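Local coordinates for protein Cyclo(L-leucyl-L-leucyl) synthase (Staphylococcus haemolyticus, PDB 6EZ3) that uses two aminoacyl-tRNAs, chiefly leucyl-tRNA, to make cyclodipeptides such as cyclo(L-leucyl-L-leucyl) without ATP, at residues Asp52-Ser62 against Arg105-Lys113. Residues are numbered along the deposited sequence; the frame is centred on the assembly and turned at random.
Sequences DFSILLAGEES and RIHRFSDFK. With SO4 (sulfate ion), chain G.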
loop_
_atom_site.group_PDB
_atom_site.type_symbol
_atom_site.label_atom_id
_atom_site.label_comp_id
_atom_site.label_asym_id
_atom_site.label_seq_id
_atom_site.Cartn_x
_atom_site.Cartn_y
_atom_site.Cartn_z
ATOM N N ASP A 52 -4.037 2.113 17.613
ATOM C CA ASP A 52 -3.208 3.020 16.823
ATOM C C ASP A 52 -3.353 2.733 15.321
ATOM O O ASP A 52 -3.691 1.610 14.939
ATOM C CB ASP A 52 -1.753 2.786 17.230
ATOM C CG ASP A 52 -0.860 3.990 17.151
ATOM O OD1 ASP A 52 0.322 3.878 17.559
ATOM O OD2 ASP A 52 -1.336 5.051 16.695
ATOM N N PHE A 53 -3.053 3.719 14.466
ATOM C CA PHE A 53 -3.050 3.558 13.010
ATOM C C PHE A 53 -1.964 4.408 12.399
ATOM O O PHE A 53 -1.461 5.343 13.022
ATOM C CB PHE A 53 -4.405 3.914 12.381
ATOM C CG PHE A 53 -4.803 5.368 12.516
ATOM C CD1 PHE A 53 -4.562 6.269 11.487
ATOM C CD2 PHE A 53 -5.409 5.836 13.679
ATOM C CE1 PHE A 53 -4.877 7.614 11.631
ATOM C CE2 PHE A 53 -5.732 7.182 13.818
ATOM C CZ PHE A 53 -5.486 8.057 12.780
ATOM N N SER A 54 -1.627 4.083 11.164
ATOM C CA SER A 54 -0.647 4.734 10.307
ATOM C C SER A 54 -1.347 4.868 8.987
ATOM O O SER A 54 -2.282 4.113 8.698
ATOM C CB SER A 54 0.532 3.795 10.065
ATOM O OG SER A 54 1.513 3.859 11.082
ATOM N N ILE A 55 -0.849 5.752 8.148
ATOM C CA ILE A 55 -1.327 5.908 6.785
ATOM C C ILE A 55 -0.135 5.686 5.842
ATOM O O ILE A 55 0.970 6.152 6.103
ATOM C CB ILE A 55 -2.028 7.273 6.603
ATOM C CG1 ILE A 55 -3.387 7.298 7.352
ATOM C CG2 ILE A 55 -2.221 7.627 5.135
ATOM C CD1 ILE A 55 -3.476 8.294 8.355
ATOM N N LEU A 56 -0.339 4.914 4.798
ATOM C CA LEU A 56 0.698 4.687 3.816
ATOM C C LEU A 56 0.201 5.267 2.518
ATOM O O LEU A 56 -0.881 4.909 2.034
ATOM C CB LEU A 56 1.106 3.208 3.679
ATOM C CG LEU A 56 2.443 2.996 2.929
ATOM C CD1 LEU A 56 3.647 3.354 3.800
ATOM C CD2 LEU A 56 2.574 1.582 2.369
ATOM N N LEU A 57 0.937 6.250 2.027
ATOM C CA LEU A 57 0.673 6.970 0.789
ATOM C C LEU A 57 1.672 6.471 -0.273
ATOM O O LEU A 57 2.681 5.847 0.071
ATOM C CB LEU A 57 0.901 8.451 1.099
ATOM C CG LEU A 57 -0.294 9.380 1.312
ATOM C CD1 LEU A 57 -1.477 8.727 1.963
ATOM C CD2 LEU A 57 0.125 10.603 2.070
ATOM N N ALA A 58 1.403 6.735 -1.550
ATOM C CA ALA A 58 2.279 6.287 -2.641
ATOM C C ALA A 58 3.709 6.842 -2.579
ATOM O O ALA A 58 3.913 8.013 -2.267
ATOM C CB ALA A 58 1.648 6.657 -3.958
ATOM N N GLY A 59 4.681 6.002 -2.896
ATOM C CA GLY A 59 6.091 6.393 -2.908
ATOM C C GLY A 59 6.485 7.121 -4.180
ATOM O O GLY A 59 5.643 7.363 -5.051
ATOM N N GLU A 60 7.773 7.485 -4.295
ATOM C CA GLU A 60 8.342 8.199 -5.445
ATOM C C GLU A 60 8.137 7.457 -6.745
ATOM O O GLU A 60 7.862 8.092 -7.769
ATOM C CB GLU A 60 9.835 8.475 -5.239
ATOM C CG GLU A 60 10.091 9.621 -4.278
ATOM C CD GLU A 60 11.528 9.816 -3.830
ATOM O OE1 GLU A 60 12.326 8.849 -3.886
ATOM O OE2 GLU A 60 11.845 10.944 -3.392
ATOM N N GLU A 61 8.223 6.109 -6.697
ATOM C CA GLU A 61 8.117 5.197 -7.828
ATOM C C GLU A 61 6.734 5.249 -8.486
ATOM O O GLU A 61 6.454 4.483 -9.410
ATOM C CB GLU A 61 8.547 3.766 -7.440
ATOM C CG GLU A 61 9.963 3.642 -6.871
ATOM C CD GLU A 61 10.158 3.792 -5.364
ATOM O OE1 GLU A 61 9.263 4.358 -4.694
ATOM O OE2 GLU A 61 11.208 3.340 -4.847
ATOM N N SER A 62 5.892 6.199 -8.046
ATOM C CA SER A 62 4.577 6.439 -8.642
ATOM C C SER A 62 4.734 7.234 -9.926
ATOM O O SER A 62 3.787 7.307 -10.722
ATOM C CB SER A 62 3.660 7.193 -7.688
ATOM O OG SER A 62 3.417 6.372 -6.563
ATOM N N ARG A 105 2.835 9.403 11.915
ATOM C CA ARG A 105 1.570 8.764 11.574
ATOM C C ARG A 105 1.413 8.522 10.085
ATOM O O ARG A 105 0.797 7.516 9.743
ATOM C CB ARG A 105 0.387 9.587 12.112
ATOM C CG ARG A 105 -0.977 8.859 12.223
ATOM C CD ARG A 105 -1.266 8.228 13.580
ATOM N NE ARG A 105 -0.968 9.119 14.699
ATOM C CZ ARG A 105 -1.233 8.844 15.969
ATOM N NH1 ARG A 105 -1.832 7.704 16.300
ATOM N NH2 ARG A 105 -0.917 9.711 16.921
ATOM N N ILE A 106 1.902 9.444 9.197
ATOM C CA ILE A 106 1.787 9.334 7.709
ATOM C C ILE A 106 3.136 8.985 7.093
ATOM O O ILE A 106 4.150 9.621 7.424
ATOM C CB ILE A 106 1.191 10.627 7.050
ATOM C CG1 ILE A 106 -0.078 11.111 7.781
ATOM C CG2 ILE A 106 0.942 10.423 5.562
ATOM C CD1 ILE A 106 -0.488 12.525 7.510
ATOM N N HIS A 107 3.151 7.996 6.192
ATOM C CA HIS A 107 4.368 7.543 5.501
ATOM C C HIS A 107 4.125 7.328 4.025
ATOM O O HIS A 107 2.983 7.201 3.591
ATOM C CB HIS A 107 4.900 6.225 6.075
ATOM C CG HIS A 107 5.000 6.150 7.562
ATOM N ND1 HIS A 107 4.243 5.231 8.281
ATOM C CD2 HIS A 107 5.834 6.785 8.410
ATOM C CE1 HIS A 107 4.579 5.400 9.550
ATOM N NE2 HIS A 107 5.556 6.287 9.680
ATOM N N ARG A 108 5.206 7.251 3.269
ATOM C CA ARG A 108 5.225 6.937 1.850
ATOM C C ARG A 108 6.066 5.643 1.709
ATOM O O ARG A 108 6.940 5.417 2.554
ATOM C CB ARG A 108 5.922 8.068 1.118
ATOM C CG ARG A 108 5.127 9.342 1.012
ATOM C CD ARG A 108 5.863 10.300 0.085
ATOM N NE ARG A 108 5.698 9.989 -1.344
ATOM C CZ ARG A 108 6.156 10.765 -2.320
ATOM N NH1 ARG A 108 6.823 11.875 -2.033
ATOM N NH2 ARG A 108 5.943 10.443 -3.590
ATOM N N PHE A 109 5.875 4.810 0.666
ATOM C CA PHE A 109 6.748 3.632 0.643
ATOM C C PHE A 109 8.197 3.956 0.228
ATOM O O PHE A 109 9.059 3.079 0.285
ATOM C CB PHE A 109 6.179 2.447 -0.136
ATOM C CG PHE A 109 5.595 2.659 -1.501
ATOM C CD1 PHE A 109 6.419 2.716 -2.626
ATOM C CD2 PHE A 109 4.220 2.644 -1.690
ATOM C CE1 PHE A 109 5.876 2.832 -3.914
ATOM C CE2 PHE A 109 3.676 2.773 -2.973
ATOM C CZ PHE A 109 4.509 2.858 -4.075
ATOM N N SER A 110 8.471 5.245 -0.044
ATOM C CA SER A 110 9.758 5.813 -0.440
ATOM C C SER A 110 10.548 6.332 0.729
ATOM O O SER A 110 11.714 6.714 0.577
ATOM C CB SER A 110 9.511 6.984 -1.373
ATOM O OG SER A 110 9.640 6.498 -2.691
ATOM N N ASP A 111 9.876 6.456 1.875
ATOM C CA ASP A 111 10.446 7.011 3.102
ATOM C C ASP A 111 11.489 6.133 3.763
ATOM O O ASP A 111 12.322 6.652 4.501
ATOM C CB ASP A 111 9.334 7.333 4.119
ATOM C CG ASP A 111 8.472 8.558 3.857
ATOM O OD1 ASP A 111 8.649 9.206 2.791
ATOM O OD2 ASP A 111 7.586 8.844 4.696
ATOM N N PHE A 112 11.451 4.821 3.534
ATOM C CA PHE A 112 12.349 3.920 4.248
ATOM C C PHE A 112 13.475 3.332 3.378
ATOM O O PHE A 112 14.093 2.334 3.750
ATOM C CB PHE A 112 11.519 2.843 4.964
ATOM C CG PHE A 112 10.607 3.459 6.011
ATOM C CD1 PHE A 112 9.324 3.895 5.671
ATOM C CD2 PHE A 112 11.035 3.624 7.328
ATOM C CE1 PHE A 112 8.488 4.471 6.628
ATOM C CE2 PHE A 112 10.201 4.205 8.281
ATOM C CZ PHE A 112 8.931 4.617 7.929
ATOM N N LYS A 113 13.809 4.033 2.280
ATOM C CA LYS A 113 14.891 3.720 1.360
ATOM C C LYS A 113 16.204 3.399 2.112
ATOM O O LYS A 113 16.885 2.450 1.759
ATOM C CB LYS A 113 15.101 4.890 0.381
ATOM C CG LYS A 113 14.285 4.740 -0.888
ATOM C CD LYS A 113 14.392 5.940 -1.870
ATOM C CE LYS A 113 13.440 5.729 -3.046
ATOM N NZ LYS A 113 13.783 6.547 -4.240
HETATM S S SO4 G . -1.327 10.417 20.595
HETATM O O1 SO4 G . -1.520 9.184 19.814
HETATM O O2 SO4 G . -2.354 11.376 20.184
HETATM O O3 SO4 G . -1.455 10.100 22.030
HETATM O O4 SO4 G . 0.019 10.979 20.365
#
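With CG of Arg105 anti to its backbone N (chi1 -162°) and further bends at chi2 and chi3, the chain of Arg105 folds across the face of the Phe53 ring, while chi1 of 47° at Phe109 swings that ring over the backbone of Gly59. Between these ends, strands 52-57 and 106-108 pair in parallel at the edge of the Rossmann-like sheet of the cyclodipeptide synthases, joined by a largely helical connection. Ile55 uses both its backbone polar groups in the ladder: its N donates to Arg105 O and its O accepts from His107 N, before Leu57 N binds His107 O at 2.7 Å. Ile106 CG2 packs against Leu57 CD2 on the face covered by helix 73-97.

At the N-terminal end, CD of Arg105 lies over the Phe53 ring, NH1 forms a salt bridge with Asp52 OD2 (2.7 Å), and NH2 points almost straight at O1 of a sulfate. From the last residue of its strand, Arg108 NE reaches Ala58 O, just beyond strand 52-57, at 2.8 Å, with the oxygen near the guanidinium plane. Gly59 N sits 3.2 Å above the centre of the Phe109 ring, which also meets Tyr171 edge-to-face and touches Glu175, residues assigned by similarity to the substrate site. Lys113 NZ closes the far end with a salt bridge to Glu60 OE1, and Ser110 OG accepts the N-H of Glu60 at 2.7 Å while donating weakly to Glu61 OE1.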